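Local coordinates for MMACHC-like protein (Caenorhabditis elegans, PDB 5UJC) that binds cobalamin and probably strips its upper axial ligand, reducing cyanocobalamin to cob(II)alamin with a flavin and NADPH, as part of vitamin B12 trafficking, at residues Val74-Thr77 against Met78-Gly81; Phe83-Val86 against Cys87-Ser91; Gly33-Asn36 against Glu37-Glu41. All coordinates share one frame; numbering follows the deposited sequence.

Contact 1: Val74-Thr77 against Met78-Gly81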
loop_
_atom_site.group_PDB
_atom_site.type_symbol
_atom_site.label_atom_id
_atom_site.label_comp_id
_atom_site.label_asym_id
_atom_site.label_seq_id
_atom_site.Cartn_x
_atom_site.Cartn_y
_atom_site.Cartn_z
ATOM N N VAL A 74 3.012 21.579 -2.948
ATOM C CA VAL A 74 3.109 23.029 -2.704
ATOM C C VAL A 74 4.565 23.469 -2.760
ATOM O O VAL A 74 4.919 24.474 -3.424
ATOM C CB VAL A 74 2.448 23.408 -1.369
ATOM C CG1 VAL A 74 2.770 24.854 -0.989
ATOM C CG2 VAL A 74 0.946 23.217 -1.480
ATOM N N GLN A 75 5.435 22.722 -2.092
ATOM C CA GLN A 75 6.844 23.087 -2.058
ATOM C C GLN A 75 7.477 22.960 -3.443
ATOM O O GLN A 75 8.255 23.812 -3.852
ATOM C CB GLN A 75 7.598 22.208 -1.055
ATOM C CG GLN A 75 9.057 22.608 -0.870
ATOM C CD GLN A 75 9.188 24.024 -0.325
ATOM O OE1 GLN A 75 8.672 24.330 0.747
ATOM N NE2 GLN A 75 9.861 24.895 -1.068
ATOM N N LYS A 76 7.190 21.866 -4.153
ATOM C CA LYS A 76 7.760 21.696 -5.476
ATOM C C LYS A 76 7.316 22.790 -6.421
ATOM O O LYS A 76 8.085 23.224 -7.268
ATOM C CB LYS A 76 7.436 20.312 -6.040
ATOM C CG LYS A 76 8.168 19.193 -5.338
ATOM C CD LYS A 76 9.654 19.223 -5.668
ATOM C CE LYS A 76 10.432 18.154 -4.974
ATOM N NZ LYS A 76 11.877 18.322 -5.306
ATOM N N THR A 77 6.091 23.237 -6.281
ATOM C CA THR A 77 5.587 24.316 -7.121
ATOM C C THR A 77 6.367 25.588 -6.854
ATOM O O THR A 77 6.758 26.302 -7.816
ATOM C CB THR A 77 4.059 24.510 -6.921
ATOM O OG1 THR A 77 3.363 23.305 -7.288
ATOM C CG2 THR A 77 3.541 25.633 -7.738
ATOM N N MET A 78 6.626 25.870 -5.590
ATOM C CA MET A 78 7.469 27.022 -5.229
ATOM C C MET A 78 8.875 26.873 -5.831
ATOM O O MET A 78 9.408 27.821 -6.444
ATOM C CB MET A 78 7.550 27.167 -3.712
ATOM C CG MET A 78 8.451 28.318 -3.230
ATOM S SD MET A 78 7.905 29.922 -3.848
ATOM C CE MET A 78 6.566 30.273 -2.716
ATOM N N ASP A 79 9.443 25.674 -5.722
ATOM C CA ASP A 79 10.807 25.411 -6.193
ATOM C C ASP A 79 10.943 25.586 -7.715
ATOM O O ASP A 79 11.916 26.189 -8.216
ATOM C CB ASP A 79 11.242 23.994 -5.830
ATOM C CG ASP A 79 11.379 23.763 -4.311
ATOM O OD1 ASP A 79 11.421 24.733 -3.541
ATOM O OD2 ASP A 79 11.437 22.567 -3.898
ATOM N N PHE A 80 9.999 25.008 -8.450
ATOM C CA PHE A 80 10.038 25.049 -9.933
ATOM C C PHE A 80 9.526 26.383 -10.493
ATOM O O PHE A 80 9.857 26.754 -11.638
ATOM C CB PHE A 80 9.237 23.887 -10.520
ATOM C CG PHE A 80 9.988 22.587 -10.558
ATOM C CD1 PHE A 80 10.941 22.354 -11.556
ATOM C CD2 PHE A 80 9.741 21.587 -9.634
ATOM C CE1 PHE A 80 11.648 21.179 -11.604
ATOM C CE2 PHE A 80 10.446 20.395 -9.684
ATOM C CZ PHE A 80 11.406 20.193 -10.672
ATOM N N GLY A 81 8.729 27.102 -9.692
ATOM C CA GLY A 81 8.300 28.476 -10.032
ATOM C C GLY A 81 6.849 28.603 -10.468
ATOM O O GLY A 81 6.285 29.697 -10.427
HETATM O O HOH W 1 12.755 20.914 -5.507
#
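Q75 and D79 sit one helical turn apart and are joined by a hydrogen bond from Q75 NE2 to D79 OD1 of 2.9 Å. The bond is fairly straight (157° at the hydrogen) and lies in the amide plane, but it meets the carboxylate from above, 37° out of its plane. A bend at the second torsion of Q75 (chi2 62°) turns the amide along the helix and lets it reach the acid. The other oxygen, D79 OD2, serves K76 through a water that accepts from K76 NZ and donates to D79 OD2, both at 2.7 Å. K76 NZ and D79 OD2 themselves stay 4.5 Å apart, too far for a direct salt bridge. This is the loose side of the turn, where long, flexible or charged residues suit a surface open to solvent.

The inward side is packed closely. The F80 ring presents its edge to the backbone, with CD2 3.3 Å from K76 O, while the ring packs on helix 83-89. T77 touches V86 and V264, and its hydroxyl is hydrogen-bonded to V73 O, so a small residue that satisfies its own polar group fits between the helices. Backbone bonds run from M78 N to V74 O, D79 N to Q75 O and F80 N to K76 O, and G81 N adds the last, 2.8 Å from T77 O. At G81 phi turns positive, where a CB would be jammed against the preceding carbonyl oxygen: the glycine-terminated C-terminal end of an alpha-helix.

Contact 2: Phe83-Val86 against Cys87-Ser91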
loop_
_atom_site.group_PDB
_atom_site.type_symbol
_atom_site.label_atom_id
_atom_site.label_comp_id
_atom_site.label_asym_id
_atom_site.label_seq_id
_atom_site.Cartn_x
_atom_site.Cartn_y
_atom_site.Cartn_z
ATOM N N PHE A 83 3.042 25.944 -11.356
ATOM C CA PHE A 83 2.426 24.658 -11.478
ATOM C C PHE A 83 2.730 24.012 -12.846
ATOM O O PHE A 83 3.010 22.802 -12.935
ATOM C CB PHE A 83 0.912 24.769 -11.237
ATOM C CG PHE A 83 0.198 23.455 -11.290
ATOM C CD1 PHE A 83 0.372 22.523 -10.287
ATOM C CD2 PHE A 83 -0.608 23.152 -12.333
ATOM C CE1 PHE A 83 -0.272 21.329 -10.327
ATOM C CE2 PHE A 83 -1.287 21.960 -12.374
ATOM C CZ PHE A 83 -1.118 21.051 -11.369
ATOM N N ASP A 84 2.651 24.790 -13.917
ATOM C CA ASP A 84 2.884 24.219 -15.243
ATOM C C ASP A 84 4.313 23.646 -15.350
ATOM O O ASP A 84 4.522 22.602 -15.935
ATOM C CB ASP A 84 2.644 25.254 -16.339
ATOM C CG ASP A 84 1.162 25.550 -16.569
ATOM O OD1 ASP A 84 0.294 24.732 -16.188
ATOM O OD2 ASP A 84 0.867 26.601 -17.146
ATOM N N GLU A 85 5.279 24.300 -14.708
ATOM C CA GLU A 85 6.647 23.785 -14.706
ATOM C C GLU A 85 6.792 22.483 -13.918
ATOM O O GLU A 85 7.446 21.565 -14.373
ATOM C CB GLU A 85 7.645 24.834 -14.191
ATOM C CG GLU A 85 9.117 24.474 -14.462
ATOM C CD GLU A 85 9.463 24.370 -15.962
ATOM O OE1 GLU A 85 8.677 24.872 -16.809
ATOM O OE2 GLU A 85 10.541 23.805 -16.290
ATOM N N VAL A 86 6.156 22.408 -12.763
ATOM C CA VAL A 86 6.197 21.178 -11.991
ATOM C C VAL A 86 5.621 20.036 -12.811
ATOM O O VAL A 86 6.173 18.935 -12.840
ATOM C CB VAL A 86 5.388 21.256 -10.690
ATOM C CG1 VAL A 86 5.592 19.975 -9.890
ATOM C CG2 VAL A 86 5.797 22.416 -9.864
ATOM N N CYS A 87 4.481 20.288 -13.438
ATOM C CA CYS A 87 3.811 19.249 -14.262
ATOM C C CYS A 87 4.709 18.742 -15.363
ATOM O O CYS A 87 4.762 17.528 -15.610
ATOM C CB CYS A 87 2.533 19.788 -14.874
ATOM S SG CYS A 87 1.255 20.066 -13.673
ATOM N N GLU A 88 5.433 19.655 -16.017
ATOM C CA GLU A 88 6.350 19.288 -17.105
ATOM C C GLU A 88 7.508 18.466 -16.566
ATOM O O GLU A 88 7.923 17.475 -17.187
ATOM C CB GLU A 88 6.877 20.541 -17.804
ATOM C CG GLU A 88 7.905 20.273 -18.905
ATOM C CD GLU A 88 8.475 21.548 -19.512
ATOM O OE1 GLU A 88 8.088 22.663 -19.071
ATOM O OE2 GLU A 88 9.333 21.435 -20.424
ATOM N N MET A 89 8.048 18.873 -15.418
ATOM C CA MET A 89 9.310 18.296 -14.926
ATOM C C MET A 89 9.141 17.057 -14.047
ATOM O O MET A 89 10.088 16.293 -13.880
ATOM C CB MET A 89 10.132 19.349 -14.192
ATOM C CG MET A 89 10.575 20.481 -15.096
ATOM S SD MET A 89 11.341 19.995 -16.667
ATOM C CE MET A 89 12.810 19.093 -16.097
ATOM N N VAL A 90 7.957 16.882 -13.484
ATOM C CA VAL A 90 7.680 15.762 -12.575
ATOM C C VAL A 90 6.525 14.908 -13.123
ATOM O O VAL A 90 5.352 15.124 -12.804
ATOM C CB VAL A 90 7.377 16.242 -11.158
ATOM C CG1 VAL A 90 7.166 15.030 -10.207
ATOM C CG2 VAL A 90 8.500 17.138 -10.672
ATOM N N SER A 91 6.877 13.918 -13.937
ATOM C CA SER A 91 5.886 13.067 -14.572
ATOM C C SER A 91 5.278 12.088 -13.571
ATOM O O SER A 91 4.172 11.572 -13.783
ATOM C CB SER A 91 6.522 12.273 -15.739
ATOM O OG SER A 91 6.819 13.109 -16.834
#
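Four successive backbone hydrogen bonds, from C87 N to F83 O, E88 N to D84 O, M89 N to E85 O and V90 N to V86 O, wind this short alpha-helix and grow more bent toward V90, where the last has narrowed to 141° as the chain leaves helical geometry. On the inner side C87 SG lies over one face of the F83 ring, 3.6 Å from the ring centroid and displaced toward its rim, with CE2 the nearest ring atom at 3.4 Å. The ring is placed under the sulfur because F83 CG stands anti to the backbone N (chi1 -178°). C87 was modelled in two conformers, so the contact holds for one of them and is less certain than the rest. Both residues face helix 257-265, where W257 touches C87 and meets the F83 ring at a steep angle; a large aromatic suits this buried place. The branched side chains of V86 and V90 lie side by side and pack on helix 62-80, with V86 CG1 4.1 Å from V90 CG2 in one of the two V86 conformers.

The outer side is charged. E85 OE1 and E88 OE1 approach to 3.2 Å, two acceptors whose carboxylate planes are turned 67° apart. E85 touches F80 and lies alongside M89, with OE2 3.5 Å from M89 CG. An alanine here removes the carboxylate beside M89 CG and would probably leave the methionine chain freer to turn and a gap beside F80. D84, by contrast, forms a salt bridge to R261.

The chemistry is thus divided: sulfur over aromatic carbon, where that conformer is occupied, braces one turn of the helix, whereas the two close glutamates probably repel, and one of them is likely to take up a proton more readily than an isolated glutamate.

Contact 3: Gly33-Asn36 against Glu37-Glu41; sequences GSYN and EAVGE
V39 lays its CG1 methyl over one face of the Y35 ring, a CH-pi contact one turn apart in the last turns of the short alpha-helix 32-39, which follows strand 25-31 and borders the co-methylcobalamin pocket. CG1 stands 4.0 Å from the ring centroid and comes closest at CZ, 3.6 Å away. Y35 slants toward the C-terminal end of the helix, with CG anti to its own N (chi1 177°), and a branched aliphatic residue such as V39 fills the face it offers.

Around this pair, V39 N bonds to Y35 O at 3.0 Å and nearly straight, while V39 O, near the helix end, is hydrogen-bonded to O8R of the cobalamin. The side chain of A38, whose small methyl suits a tight spot, packs on T136 and V140 and lies about 4 Å from the bound co-methylcobalamin, nearest atoms.

The next shell fixes the ring: Y35 OH is hydrogen-bonded to L133 N, of a residue that probably binds substrate by analogy with relatives, and N36 OD1, in the ring plane at its edge, is itself held by L47 N. G40 ends the helix with positive phi, where a side chain would strike the preceding carbonyl. On the outer side, one water donates to both S34 O and E37 OE1, each at 2.8 Å.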
loop_
_atom_site.group_PDB
_atom_site.type_symbol
_atom_site.label_atom_id
_atom_site.label_comp_id
_atom_site.label_asym_id
_atom_site.label_seq_id
_atom_site.Cartn_x
_atom_site.Cartn_y
_atom_site.Cartn_z
ATOM N N GLY A 33 9.340 -15.736 7.164
ATOM C CA GLY A 33 8.793 -17.100 7.126
ATOM C C GLY A 33 7.266 -17.135 7.013
ATOM O O GLY A 33 6.694 -18.040 6.373
ATOM N N SER A 34 6.599 -16.164 7.627
ATOM C CA SER A 34 5.142 -16.092 7.549
ATOM C C SER A 34 4.692 -15.793 6.135
ATOM O O SER A 34 3.724 -16.365 5.649
ATOM C CB SER A 34 4.609 -15.043 8.493
ATOM O OG SER A 34 4.942 -15.360 9.838
ATOM N N TYR A 35 5.411 -14.910 5.464
ATOM C CA TYR A 35 5.136 -14.623 4.071
ATOM C C TYR A 35 5.399 -15.850 3.178
ATOM O O TYR A 35 4.568 -16.214 2.338
ATOM C CB TYR A 35 5.988 -13.437 3.600
ATOM C CG TYR A 35 5.821 -13.102 2.134
ATOM C CD1 TYR A 35 4.812 -12.248 1.702
ATOM C CD2 TYR A 35 6.680 -13.646 1.173
ATOM C CE1 TYR A 35 4.663 -11.940 0.381
ATOM C CE2 TYR A 35 6.559 -13.317 -0.153
ATOM C CZ TYR A 35 5.540 -12.473 -0.554
ATOM O OH TYR A 35 5.382 -12.132 -1.887
ATOM N N ASN A 36 6.544 -16.472 3.360
ATOM C CA ASN A 36 6.906 -17.619 2.531
ATOM C C ASN A 36 5.948 -18.787 2.713
ATOM O O ASN A 36 5.659 -19.504 1.759
ATOM C CB ASN A 36 8.333 -18.042 2.800
ATOM C CG ASN A 36 9.352 -17.105 2.174
ATOM O OD1 ASN A 36 9.020 -16.299 1.299
ATOM N ND2 ASN A 36 10.609 -17.241 2.585
ATOM N N GLU A 37 5.478 -18.994 3.948
ATOM C CA GLU A 37 4.466 -20.037 4.216
ATOM C C GLU A 37 3.173 -19.756 3.430
ATOM O O GLU A 37 2.556 -20.673 2.883
ATOM C CB GLU A 37 4.177 -20.148 5.739
ATOM C CG GLU A 37 3.058 -21.130 6.123
ATOM C CD GLU A 37 2.652 -21.039 7.600
ATOM O OE1 GLU A 37 2.848 -19.960 8.235
ATOM O OE2 GLU A 37 2.115 -22.040 8.124
ATOM N N ALA A 38 2.790 -18.478 3.347
ATOM C CA ALA A 38 1.560 -18.107 2.700
ATOM C C ALA A 38 1.660 -18.229 1.147
ATOM O O ALA A 38 0.754 -18.776 0.511
ATOM C CB ALA A 38 1.155 -16.706 3.090
ATOM N N VAL A 39 2.729 -17.692 0.554
ATOM C CA VAL A 39 2.866 -17.767 -0.908
ATOM C C VAL A 39 3.248 -19.131 -1.385
ATOM O O VAL A 39 2.979 -19.482 -2.542
ATOM C CB VAL A 39 3.843 -16.706 -1.504
ATOM C CG1 VAL A 39 3.358 -15.297 -1.194
ATOM C CG2 VAL A 39 5.279 -16.888 -1.021
ATOM N N GLY A 40 3.851 -19.923 -0.498
ATOM C CA GLY A 40 4.372 -21.237 -0.847
ATOM C C GLY A 40 5.887 -21.208 -0.893
ATOM O O GLY A 40 6.492 -20.376 -1.596
ATOM N N GLU A 41 6.515 -22.133 -0.178
ATOM C CA GLU A 41 7.958 -22.118 -0.024
ATOM C C GLU A 41 8.682 -22.333 -1.364
ATOM O O GLU A 41 9.822 -21.913 -1.525
ATOM C CB GLU A 41 8.396 -23.177 0.998
ATOM C CG GLU A 41 8.007 -22.835 2.439
ATOM C CD GLU A 41 6.815 -23.637 2.947
ATOM O OE1 GLU A 41 5.737 -23.584 2.310
ATOM O OE2 GLU A 41 6.957 -24.327 3.988
HETATM O O HOH W 2 1.711 -17.692 7.058
#

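Contacts 1 and 2 are neighbours in sequence and space: helix 62-80 ends, the chain turns, and helix 83-89 packs across the end of it, leaving their centres 10 Å apart. The two meet directly where F80 CE1 lies 3.5 Å from M89 CB, and both also rest on helix 257-265, through V264 for contact 1 and through W257, R261 and V264 for contact 2. Contact 3 lies across the centre of the chain, its centre 44 Å from that of contact 1 and 42 Å from that of contact 2, with nearest atoms about 31 and 27 Å away. Of the three, contact 3 alone borders the bound cobalamin; the other two lie where helices 62-80, 83-89 and 257-265 pack together, far from the centre of the chain.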